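Local coordinates for putative membrane protein mmpL11 (PDB 4Y0L) that probably takes part in exporting lipids across the mycobacterial inner membrane as an RND-family transporter, of which this fragment is a periplasmic domain, at residues P1-S14 and F43-L56. Numbering follows the deposited sequence.
Sequences PVQVLVRFDAGGAS and FADDNGSALLSAVL
Val2, Val4 and Val6 pair with Ala54, Leu52 and Ala50 through six backbone hydrogen bonds; Leu52 N to Val4 O, at 2.8 Å and 177°, is nearly linear. These hydrogen-bonded pairs alternate with non-hydrogen-bonded ones such as Leu5-Leu51, the antiparallel pattern; strands 2-7 and 49-55, their directions 159° apart, lie at the centre of the four-stranded sheet. Beyond the strand ends, Asn47 grips the loop with both backbone and side chain: its O accepts Ala13 N (2.9 Å), OD1 accepts Ser14 N (3.0 Å) and ND2 donates to Ser14 OG (3.1 Å). The two side-chain bonds use both OD1 and ND2 and so limit rotation of the amide. Ser14 CB then sits over the centre of the Phe43 ring, 3.5 Å from the centroid and 10° off the normal, a CH-pi contact. Ala13 CB touches Phe43 CD1 (3.7 Å) and Ala50 CB. On the face bearing Gln3, Leu5, Arg7, Ser49, Leu51 and Ser53, Leu5 CG, anti to its N, brings CD1 to Ser49 OG (3.6 Å), and Arg7 NH1 forms a salt bridge with Asp86 OD2 on strand 84-87. Val2, Val4, Val6 and Leu52 face helices 19-29 and 66-80. The sheet thus has an apolar, helix-covered side and a more polar one, with Asn47 tying loop 8-14 to turn 44-47.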
loop_
_atom_site.group_PDB
_atom_site.type_symbol
_atom_site.label_atom_id
_atom_site.label_comp_id
_atom_site.label_asym_id
_atom_site.label_seq_id
_atom_site.Cartn_x
_atom_site.Cartn_y
_atom_site.Cartn_z
ATOM N N PRO A 1 -2.538 -8.007 -11.428
ATOM C CA PRO A 1 -2.836 -7.076 -10.333
ATOM C C PRO A 1 -1.865 -7.226 -9.161
ATOM O O PRO A 1 -1.942 -8.201 -8.415
ATOM C CB PRO A 1 -4.262 -7.462 -9.926
ATOM C CG PRO A 1 -4.864 -8.015 -11.170
ATOM C CD PRO A 1 -3.745 -8.705 -11.903
ATOM N N VAL A 2 -0.958 -6.265 -9.012
ATOM C CA VAL A 2 0.027 -6.301 -7.937
ATOM C C VAL A 2 -0.632 -5.954 -6.604
ATOM O O VAL A 2 -1.376 -4.980 -6.508
ATOM C CB VAL A 2 1.195 -5.324 -8.208
ATOM C CG1 VAL A 2 2.255 -5.432 -7.117
ATOM C CG2 VAL A 2 1.812 -5.601 -9.570
ATOM N N GLN A 3 -0.348 -6.761 -5.583
ATOM C CA GLN A 3 -0.926 -6.577 -4.255
ATOM C C GLN A 3 0.075 -5.959 -3.286
ATOM O O GLN A 3 1.235 -6.365 -3.243
ATOM C CB GLN A 3 -1.412 -7.916 -3.694
ATOM C CG GLN A 3 -2.568 -8.534 -4.452
ATOM C CD GLN A 3 -2.881 -9.937 -3.972
ATOM O OE1 GLN A 3 -2.138 -10.881 -4.248
ATOM N NE2 GLN A 3 -3.977 -10.080 -3.236
ATOM N N VAL A 4 -0.389 -4.985 -2.505
ATOM C CA VAL A 4 0.424 -4.360 -1.464
ATOM C C VAL A 4 -0.350 -4.337 -0.149
ATOM O O VAL A 4 -1.470 -3.831 -0.088
ATOM C CB VAL A 4 0.840 -2.926 -1.848
ATOM C CG1 VAL A 4 1.624 -2.264 -0.717
ATOM C CG2 VAL A 4 1.668 -2.941 -3.122
ATOM N N LEU A 5 0.264 -4.887 0.896
ATOM C CA LEU A 5 -0.367 -4.995 2.206
ATOM C C LEU A 5 0.306 -4.066 3.213
ATOM O O LEU A 5 1.526 -4.088 3.363
ATOM C CB LEU A 5 -0.305 -6.441 2.706
ATOM C CG LEU A 5 -1.137 -6.760 3.948
ATOM C CD1 LEU A 5 -2.616 -6.835 3.601
ATOM C CD2 LEU A 5 -0.667 -8.055 4.586
ATOM N N VAL A 6 -0.498 -3.257 3.900
ATOM C CA VAL A 6 0.014 -2.313 4.888
ATOM C C VAL A 6 -0.526 -2.647 6.277
ATOM O O VAL A 6 -1.737 -2.654 6.489
ATOM C CB VAL A 6 -0.365 -0.860 4.535
ATOM C CG1 VAL A 6 0.406 0.116 5.412
ATOM C CG2 VAL A 6 -0.088 -0.577 3.064
ATOM N N ARG A 7 0.380 -2.917 7.214
ATOM C CA ARG A 7 -0.000 -3.236 8.589
ATOM C C ARG A 7 0.422 -2.125 9.536
ATOM O O ARG A 7 1.516 -1.572 9.412
ATOM C CB ARG A 7 0.623 -4.563 9.041
ATOM C CG ARG A 7 0.094 -5.785 8.307
ATOM C CD ARG A 7 1.194 -6.506 7.551
ATOM N NE ARG A 7 1.890 -7.485 8.382
ATOM C CZ ARG A 7 3.069 -8.024 8.080
ATOM N NH1 ARG A 7 3.703 -7.672 6.969
ATOM N NH2 ARG A 7 3.621 -8.910 8.896
ATOM N N PHE A 8 -0.458 -1.811 10.484
ATOM C CA PHE A 8 -0.189 -0.808 11.505
ATOM C C PHE A 8 -0.101 -1.459 12.880
ATOM O O PHE A 8 -0.742 -2.477 13.138
ATOM C CB PHE A 8 -1.274 0.265 11.496
ATOM C CG PHE A 8 -1.333 1.050 10.221
ATOM C CD1 PHE A 8 -0.483 2.123 10.017
ATOM C CD2 PHE A 8 -2.237 0.716 9.226
ATOM C CE1 PHE A 8 -0.532 2.851 8.844
ATOM C CE2 PHE A 8 -2.291 1.439 8.050
ATOM C CZ PHE A 8 -1.437 2.511 7.859
ATOM N N ASP A 9 0.691 -0.856 13.759
ATOM C CA ASP A 9 0.977 -1.431 15.066
ATOM C C ASP A 9 -0.041 -1.006 16.119
ATOM O O ASP A 9 -0.234 -1.705 17.114
ATOM C CB ASP A 9 2.382 -1.034 15.526
ATOM C CG ASP A 9 3.276 -2.232 15.790
ATOM O OD1 ASP A 9 2.770 -3.273 16.261
ATOM O OD2 ASP A 9 4.494 -2.129 15.530
ATOM N N ALA A 10 -0.677 0.143 15.908
ATOM C CA ALA A 10 -1.681 0.643 16.844
ATOM C C ALA A 10 -2.978 1.014 16.137
ATOM O O ALA A 10 -2.968 1.694 15.110
ATOM C CB ALA A 10 -1.141 1.843 17.604
ATOM N N GLY A 11 -4.095 0.565 16.699
ATOM C CA GLY A 11 -5.400 0.919 16.178
ATOM C C GLY A 11 -5.718 0.222 14.871
ATOM O O GLY A 11 -4.877 -0.478 14.303
ATOM N N GLY A 12 -6.941 0.413 14.391
ATOM C CA GLY A 12 -7.371 -0.192 13.146
ATOM C C GLY A 12 -6.801 0.529 11.944
ATOM O O GLY A 12 -6.539 1.734 11.996
ATOM N N ALA A 13 -6.614 -0.214 10.857
ATOM C CA ALA A 13 -6.044 0.339 9.634
ATOM C C ALA A 13 -6.896 1.480 9.087
ATOM O O ALA A 13 -6.371 2.431 8.510
ATOM C CB ALA A 13 -5.892 -0.752 8.586
ATOM N N SER A 14 -8.209 1.384 9.279
ATOM C CA SER A 14 -9.135 2.379 8.748
ATOM C C SER A 14 -9.243 3.615 9.638
ATOM O O SER A 14 -10.006 4.531 9.335
ATOM C CB SER A 14 -10.526 1.769 8.561
ATOM O OG SER A 14 -11.164 1.577 9.807
ATOM N N PHE A 43 -9.994 -2.961 3.530
ATOM C CA PHE A 43 -9.711 -3.252 4.926
ATOM C C PHE A 43 -10.154 -4.652 5.321
ATOM O O PHE A 43 -11.301 -5.041 5.103
ATOM C CB PHE A 43 -10.389 -2.221 5.822
ATOM C CG PHE A 43 -9.836 -0.838 5.663
ATOM C CD1 PHE A 43 -8.525 -0.563 6.017
ATOM C CD2 PHE A 43 -10.617 0.187 5.160
ATOM C CE1 PHE A 43 -8.007 0.705 5.872
ATOM C CE2 PHE A 43 -10.102 1.460 5.017
ATOM C CZ PHE A 43 -8.795 1.718 5.371
ATOM N N ALA A 44 -9.225 -5.406 5.898
ATOM C CA ALA A 44 -9.542 -6.705 6.470
ATOM C C ALA A 44 -10.595 -6.529 7.557
ATOM O O ALA A 44 -10.622 -5.507 8.243
ATOM C CB ALA A 44 -8.290 -7.359 7.032
ATOM N N ASP A 45 -11.464 -7.523 7.706
ATOM C CA ASP A 45 -12.530 -7.464 8.703
ATOM C C ASP A 45 -11.940 -7.350 10.106
ATOM O O ASP A 45 -12.614 -6.929 11.044
ATOM C CB ASP A 45 -13.429 -8.698 8.599
ATOM C CG ASP A 45 -13.789 -9.039 7.165
ATOM O OD1 ASP A 45 -14.682 -8.373 6.599
ATOM O OD2 ASP A 45 -13.179 -9.975 6.606
ATOM N N ASP A 46 -10.672 -7.733 10.230
ATOM C CA ASP A 46 -9.924 -7.592 11.471
ATOM C C ASP A 46 -9.462 -6.147 11.667
ATOM O O ASP A 46 -9.178 -5.717 12.786
ATOM C CB ASP A 46 -8.718 -8.536 11.460
ATOM C CG ASP A 46 -8.013 -8.607 12.799
ATOM O OD1 ASP A 46 -8.662 -8.344 13.834
ATOM O OD2 ASP A 46 -6.808 -8.934 12.815
ATOM N N ASN A 47 -9.389 -5.409 10.563
ATOM C CA ASN A 47 -8.869 -4.042 10.546
ATOM C C ASN A 47 -7.410 -4.008 10.993
ATOM O O ASN A 47 -6.918 -2.985 11.468
ATOM C CB ASN A 47 -9.719 -3.121 11.431
ATOM C CG ASN A 47 -9.796 -1.691 10.892
ATOM O OD1 ASN A 47 -9.266 -1.382 9.825
ATOM N ND2 ASN A 47 -10.469 -0.820 11.631
ATOM N N GLY A 48 -6.721 -5.134 10.833
ATOM C CA GLY A 48 -5.306 -5.217 11.145
ATOM C C GLY A 48 -4.453 -4.692 10.007
ATOM O O GLY A 48 -3.339 -4.211 10.226
ATOM N N SER A 49 -4.986 -4.770 8.790
ATOM C CA SER A 49 -4.236 -4.382 7.599
ATOM C C SER A 49 -5.119 -3.742 6.533
ATOM O O SER A 49 -6.348 -3.770 6.621
ATOM C CB SER A 49 -3.532 -5.602 7.005
ATOM O OG SER A 49 -4.471 -6.606 6.665
ATOM N N ALA A 50 -4.469 -3.168 5.526
ATOM C CA ALA A 50 -5.154 -2.599 4.373
ATOM C C ALA A 50 -4.510 -3.104 3.085
ATOM O O ALA A 50 -3.298 -2.985 2.902
ATOM C CB ALA A 50 -5.117 -1.082 4.426
ATOM N N LEU A 51 -5.327 -3.667 2.199
ATOM C CA LEU A 51 -4.840 -4.166 0.920
ATOM C C LEU A 51 -5.008 -3.111 -0.169
ATOM O O LEU A 51 -6.101 -2.583 -0.375
ATOM C CB LEU A 51 -5.577 -5.448 0.520
ATOM C CG LEU A 51 -5.030 -6.152 -0.728
ATOM C CD1 LEU A 51 -3.758 -6.923 -0.403
ATOM C CD2 LEU A 51 -6.078 -7.070 -1.341
ATOM N N LEU A 52 -3.910 -2.806 -0.850
ATOM C CA LEU A 52 -3.930 -1.936 -2.020
ATOM C C LEU A 52 -3.558 -2.743 -3.259
ATOM O O LEU A 52 -2.462 -3.298 -3.339
ATOM C CB LEU A 52 -2.971 -0.758 -1.835
ATOM C CG LEU A 52 -3.374 0.261 -0.765
ATOM C CD1 LEU A 52 -2.198 1.149 -0.385
ATOM C CD2 LEU A 52 -4.548 1.108 -1.243
ATOM N N SER A 53 -4.482 -2.808 -4.215
ATOM C CA SER A 53 -4.281 -3.588 -5.432
ATOM C C SER A 53 -4.137 -2.683 -6.650
ATOM O O SER A 53 -5.024 -1.882 -6.952
ATOM C CB SER A 53 -5.440 -4.564 -5.636
ATOM O OG SER A 53 -6.633 -3.877 -5.975
ATOM N N ALA A 54 -3.013 -2.826 -7.345
ATOM C CA ALA A 54 -2.712 -2.013 -8.518
ATOM C C ALA A 54 -2.787 -2.838 -9.791
ATOM O O ALA A 54 -2.148 -3.886 -9.911
ATOM C CB ALA A 54 -1.342 -1.388 -8.386
ATOM N N VAL A 55 -3.571 -2.352 -10.747
ATOM C CA VAL A 55 -3.652 -2.985 -12.050
ATOM C C VAL A 55 -2.564 -2.434 -12.969
ATOM O O VAL A 55 -2.258 -1.237 -12.951
ATOM C CB VAL A 55 -5.030 -2.782 -12.692
ATOM C CG1 VAL A 55 -5.075 -3.423 -14.067
ATOM C CG2 VAL A 55 -6.119 -3.365 -11.806
ATOM N N LEU A 56 -1.984 -3.326 -13.763
ATOM C CA LEU A 56 -0.886 -2.987 -14.654
ATOM C C LEU A 56 -1.327 -3.056 -16.107
ATOM O O LEU A 56 -1.802 -4.098 -16.562
ATOM C CB LEU A 56 0.292 -3.932 -14.419
ATOM C CG LEU A 56 1.004 -3.719 -13.085
ATOM C CD1 LEU A 56 2.003 -4.832 -12.810
ATOM C CD2 LEU A 56 1.690 -2.365 -13.099
#